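PDB 5H80: carboxylase from Deinococcus radiodurans, which probably carries out the ATP-dependent carboxylation of biotin through its biotin carboxylase domain, part of a single-chain bacterial carboxylase. Local coordinates for residues 148-160 with 304-316. Numbering follows the deposited sequence.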
loop_
_atom_site.group_PDB
_atom_site.type_symbol
_atom_site.label_atom_id
_atom_site.label_comp_id
_atom_site.label_asym_id
_atom_site.label_seq_id
_atom_site.Cartn_x
_atom_site.Cartn_y
_atom_site.Cartn_z
ATOM N N ALA A 148 15.833 9.455 32.796
ATOM C CA ALA A 148 16.138 9.431 31.335
ATOM C C ALA A 148 17.213 10.493 30.906
ATOM O O ALA A 148 18.101 10.242 30.125
ATOM C CB ALA A 148 14.878 9.603 30.532
ATOM N N ARG A 149 17.159 11.645 31.559
ATOM C CA ARG A 149 18.147 12.701 31.405
ATOM C C ARG A 149 19.503 12.290 31.886
ATOM O O ARG A 149 20.476 12.399 31.138
ATOM C CB ARG A 149 17.671 13.961 32.129
ATOM C CG ARG A 149 18.493 15.225 31.922
ATOM C CD ARG A 149 17.829 16.393 32.680
ATOM N NE ARG A 149 18.706 17.549 32.616
ATOM C CZ ARG A 149 18.637 18.515 31.701
ATOM N NH1 ARG A 149 17.677 18.543 30.756
ATOM N NH2 ARG A 149 19.552 19.471 31.730
ATOM N N GLY A 150 19.574 11.740 33.095
ATOM C CA GLY A 150 20.819 11.314 33.636
ATOM C C GLY A 150 21.503 10.245 32.836
ATOM O O GLY A 150 22.725 10.315 32.648
ATOM N N LEU A 151 20.711 9.281 32.366
ATOM C CA LEU A 151 21.166 8.273 31.389
ATOM C C LEU A 151 21.711 8.923 30.116
ATOM O O LEU A 151 22.838 8.560 29.698
ATOM C CB LEU A 151 20.057 7.323 30.988
ATOM C CG LEU A 151 20.387 6.135 30.085
ATOM C CD1 LEU A 151 21.404 5.171 30.694
ATOM C CD2 LEU A 151 19.139 5.339 29.805
ATOM N N ALA A 152 20.995 9.885 29.574
ATOM C CA ALA A 152 21.480 10.581 28.381
ATOM C C ALA A 152 22.865 11.226 28.682
ATOM O O ALA A 152 23.855 10.987 28.003
ATOM C CB ALA A 152 20.490 11.591 27.922
ATOM N N GLN A 153 22.915 11.977 29.783
ATOM C CA GLN A 153 24.120 12.677 30.200
ATOM C C GLN A 153 25.308 11.762 30.401
ATOM O O GLN A 153 26.374 12.110 29.954
ATOM C CB GLN A 153 23.876 13.440 31.468
ATOM C CG GLN A 153 22.992 14.648 31.264
ATOM C CD GLN A 153 22.663 15.297 32.547
ATOM O OE1 GLN A 153 22.518 14.628 33.552
ATOM N NE2 GLN A 153 22.520 16.587 32.524
ATOM N N ARG A 154 25.130 10.590 31.029
ATOM C CA ARG A 154 26.205 9.609 31.228
ATOM C C ARG A 154 26.740 8.957 29.942
ATOM O O ARG A 154 27.903 8.640 29.814
ATOM C CB ARG A 154 25.729 8.550 32.267
ATOM C CG ARG A 154 25.522 9.168 33.659
ATOM C CD ARG A 154 25.235 8.176 34.794
ATOM N NE ARG A 154 23.811 8.180 35.181
ATOM C CZ ARG A 154 22.872 7.348 34.720
ATOM N NH1 ARG A 154 23.152 6.376 33.866
ATOM N NH2 ARG A 154 21.637 7.485 35.134
ATOM N N LEU A 155 25.886 8.847 28.948
ATOM C CA LEU A 155 26.277 8.423 27.598
ATOM C C LEU A 155 26.781 9.486 26.643
ATOM O O LEU A 155 27.077 9.171 25.468
ATOM C CB LEU A 155 25.043 7.666 26.943
ATOM C CG LEU A 155 24.832 6.148 27.027
ATOM C CD1 LEU A 155 25.702 5.427 27.992
ATOM C CD2 LEU A 155 23.339 5.807 27.206
ATOM N N GLY A 156 26.886 10.741 27.062
ATOM C CA GLY A 156 27.325 11.791 26.132
ATOM C C GLY A 156 26.274 12.370 25.171
ATOM O O GLY A 156 26.595 13.199 24.292
ATOM N N VAL A 157 24.981 12.002 25.377
ATOM C CA VAL A 157 23.890 12.401 24.527
ATOM C C VAL A 157 23.385 13.748 25.057
ATOM O O VAL A 157 22.955 13.850 26.253
ATOM C CB VAL A 157 22.723 11.350 24.474
ATOM C CG1 VAL A 157 21.574 11.909 23.683
ATOM C CG2 VAL A 157 23.173 9.994 23.934
ATOM N N PRO A 158 23.384 14.819 24.202
ATOM C CA PRO A 158 22.953 16.123 24.668
ATOM C C PRO A 158 21.526 16.193 25.017
ATOM O O PRO A 158 20.704 15.515 24.350
ATOM C CB PRO A 158 23.227 17.077 23.512
ATOM C CG PRO A 158 24.012 16.329 22.554
ATOM C CD PRO A 158 23.719 14.890 22.761
ATOM N N VAL A 159 21.277 16.900 26.129
ATOM C CA VAL A 159 19.951 17.284 26.566
ATOM C C VAL A 159 19.776 18.808 26.714
ATOM O O VAL A 159 20.756 19.548 26.890
ATOM C CB VAL A 159 19.549 16.556 27.888
ATOM C CG1 VAL A 159 19.741 15.048 27.815
ATOM C CG2 VAL A 159 20.407 17.074 29.043
ATOM N N ILE A 160 18.544 19.227 26.714
ATOM C CA ILE A 160 18.171 20.595 26.757
ATOM C C ILE A 160 18.632 21.182 28.101
ATOM O O ILE A 160 18.499 20.508 29.137
ATOM C CB ILE A 160 16.690 20.845 26.572
ATOM C CG1 ILE A 160 16.259 20.443 25.142
ATOM C CG2 ILE A 160 16.395 22.330 26.734
ATOM C CD1 ILE A 160 14.800 20.666 24.824
ATOM N N PHE A 304 14.172 13.748 19.273
ATOM C CA PHE A 304 15.155 14.832 19.371
ATOM C C PHE A 304 14.611 16.116 18.741
ATOM O O PHE A 304 13.785 16.090 17.828
ATOM C CB PHE A 304 16.444 14.456 18.622
ATOM C CG PHE A 304 17.080 13.227 19.069
ATOM C CD1 PHE A 304 18.126 13.213 20.029
ATOM C CD2 PHE A 304 16.705 11.963 18.523
ATOM C CE1 PHE A 304 18.757 12.121 20.407
ATOM C CE2 PHE A 304 17.369 10.760 18.945
ATOM C CZ PHE A 304 18.381 10.827 19.938
ATOM N N LEU A 305 15.107 17.249 19.249
ATOM C CA LEU A 305 15.044 18.525 18.572
ATOM C C LEU A 305 16.419 18.782 17.941
ATOM O O LEU A 305 17.491 18.559 18.556
ATOM C CB LEU A 305 14.689 19.697 19.516
ATOM C CG LEU A 305 13.306 19.597 20.205
ATOM C CD1 LEU A 305 13.149 20.807 21.120
ATOM C CD2 LEU A 305 12.247 19.451 19.156
ATOM N N VAL A 306 16.382 19.206 16.666
ATOM C CA VAL A 306 17.536 19.382 15.891
ATOM C C VAL A 306 17.569 20.790 15.227
ATOM O O VAL A 306 16.575 21.247 14.596
ATOM C CB VAL A 306 17.580 18.244 14.754
ATOM C CG1 VAL A 306 18.841 18.371 13.886
ATOM C CG2 VAL A 306 17.461 16.831 15.321
ATOM N N THR A 307 18.697 21.536 15.449
ATOM C CA THR A 307 18.827 22.908 15.091
ATOM C C THR A 307 19.228 22.853 13.553
ATOM O O THR A 307 19.698 21.805 13.124
ATOM C CB THR A 307 20.000 23.616 15.810
ATOM O OG1 THR A 307 21.278 23.122 15.411
ATOM C CG2 THR A 307 19.769 23.536 17.311
ATOM N N PRO A 308 19.155 24.013 12.881
ATOM C CA PRO A 308 19.405 24.038 11.431
ATOM C C PRO A 308 20.765 23.536 11.059
ATOM O O PRO A 308 20.895 22.870 10.032
ATOM C CB PRO A 308 19.117 25.534 11.086
ATOM C CG PRO A 308 18.084 25.869 12.086
ATOM C CD PRO A 308 18.588 25.265 13.324
ATOM N N GLY A 309 21.783 23.722 11.923
ATOM C CA GLY A 309 23.148 23.321 11.709
ATOM C C GLY A 309 23.469 21.906 12.202
ATOM O O GLY A 309 24.588 21.443 12.084
ATOM N N GLY A 310 22.470 21.247 12.792
ATOM C CA GLY A 310 22.556 19.837 13.121
ATOM C C GLY A 310 23.010 19.553 14.573
ATOM O O GLY A 310 23.251 18.412 14.925
ATOM N N ASP A 311 23.053 20.541 15.436
ATOM C CA ASP A 311 22.984 20.250 16.854
ATOM C C ASP A 311 21.698 19.510 17.196
ATOM O O ASP A 311 20.593 19.850 16.719
ATOM C CB ASP A 311 23.059 21.569 17.705
ATOM C CG ASP A 311 24.480 22.178 17.734
ATOM O OD1 ASP A 311 25.523 21.505 17.504
ATOM O OD2 ASP A 311 24.531 23.407 17.948
ATOM N N PHE A 312 21.809 18.592 18.127
ATOM C CA PHE A 312 20.546 17.848 18.578
ATOM C C PHE A 312 20.446 17.746 20.121
ATOM O O PHE A 312 21.506 17.780 20.829
ATOM C CB PHE A 312 20.346 16.498 17.825
ATOM C CG PHE A 312 21.422 15.521 18.002
ATOM C CD1 PHE A 312 21.480 14.650 19.103
ATOM C CD2 PHE A 312 22.562 15.522 17.172
ATOM C CE1 PHE A 312 22.514 13.735 19.274
ATOM C CE2 PHE A 312 23.583 14.624 17.349
ATOM C CZ PHE A 312 23.593 13.707 18.420
ATOM N N TYR A 313 19.230 17.582 20.593
ATOM C CA TYR A 313 18.905 17.472 22.051
ATOM C C TYR A 313 17.901 16.323 22.171
ATOM O O TYR A 313 16.837 16.434 21.505
ATOM C CB TYR A 313 18.268 18.730 22.517
ATOM C CG TYR A 313 19.177 19.899 22.349
ATOM C CD1 TYR A 313 20.168 20.118 23.262
ATOM C CD2 TYR A 313 19.092 20.730 21.244
ATOM C CE1 TYR A 313 21.047 21.214 23.149
ATOM C CE2 TYR A 313 20.012 21.796 21.065
ATOM C CZ TYR A 313 20.993 21.994 22.034
ATOM O OH TYR A 313 21.925 22.998 21.961
ATOM N N PHE A 314 18.268 15.338 22.971
ATOM C CA PHE A 314 17.324 14.257 23.399
ATOM C C PHE A 314 16.194 14.834 24.225
ATOM O O PHE A 314 16.440 15.504 25.256
ATOM C CB PHE A 314 18.116 13.167 24.104
ATOM C CG PHE A 314 17.233 12.138 24.759
ATOM C CD1 PHE A 314 16.428 11.333 23.986
ATOM C CD2 PHE A 314 17.201 11.994 26.142
ATOM C CE1 PHE A 314 15.586 10.391 24.556
ATOM C CE2 PHE A 314 16.406 10.992 26.709
ATOM C CZ PHE A 314 15.576 10.222 25.915
ATOM N N ILE A 315 14.945 14.614 23.835
ATOM C CA ILE A 315 13.765 15.122 24.507
ATOM C C ILE A 315 12.901 14.042 25.110
ATOM O O ILE A 315 12.271 14.358 26.089
ATOM C CB ILE A 315 12.878 16.129 23.741
ATOM C CG1 ILE A 315 12.193 15.606 22.457
ATOM C CG2 ILE A 315 13.672 17.402 23.434
ATOM C CD1 ILE A 315 11.078 16.509 21.881
ATOM N N GLU A 316 12.812 12.843 24.499
ATOM C CA GLU A 316 11.834 11.836 25.021
ATOM C C GLU A 316 12.186 10.504 24.471
ATOM O O GLU A 316 12.476 10.403 23.240
ATOM C CB GLU A 316 10.365 12.167 24.583
ATOM C CG GLU A 316 9.240 11.460 25.322
ATOM C CD GLU A 316 8.498 12.306 26.347
ATOM O OE1 GLU A 316 8.871 13.509 26.531
ATOM O OE2 GLU A 316 7.491 11.753 26.907
HETATM O O HOH W 1 16.145 17.203 27.035
#
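Ile-160 packs its CG1 on the CB of Tyr-313 and reaches over both strands of the hairpin formed by 299-306 and 312-318. From CB, chi1 of -66° sets CG1 beside the backbone N, where it packs 3.7 Å from Tyr-313 CB, the two side chains crossing at about a right angle. The extended chi2 then carries CD1 onward to Ile-315 CG2, at 3.7 Å, and to Leu-305 CD1, at 4.1 Å. An alanine here is likely to leave Ile-315 and Leu-305 without their shared partner and to open a gap beside Tyr-313. The backbone of Ile-160 is held as well: its O accepts both NH1 (2.7 Å) and NH2 of Arg-149, end-on and in the guanidinium plane. Two residues earlier, Pro-158 O accepts from Phe-314 N at 2.8 Å, with an N-H...O angle of 162°. Phe-314 points its CB at segment 148-160, 3.7 Å from Val-157 CG1, and its ring reaches the helix, CD2 lying 3.8 Å from Ala-152 CB. The segment after helix 145-154, which ends in a Schellman motif at Gly-156, thus runs beside strand 312-318, an outermost strand of the four-stranded antiparallel sheet in the ATP-binding region, while helix 277-293 packs on Phe-304 and Phe-312.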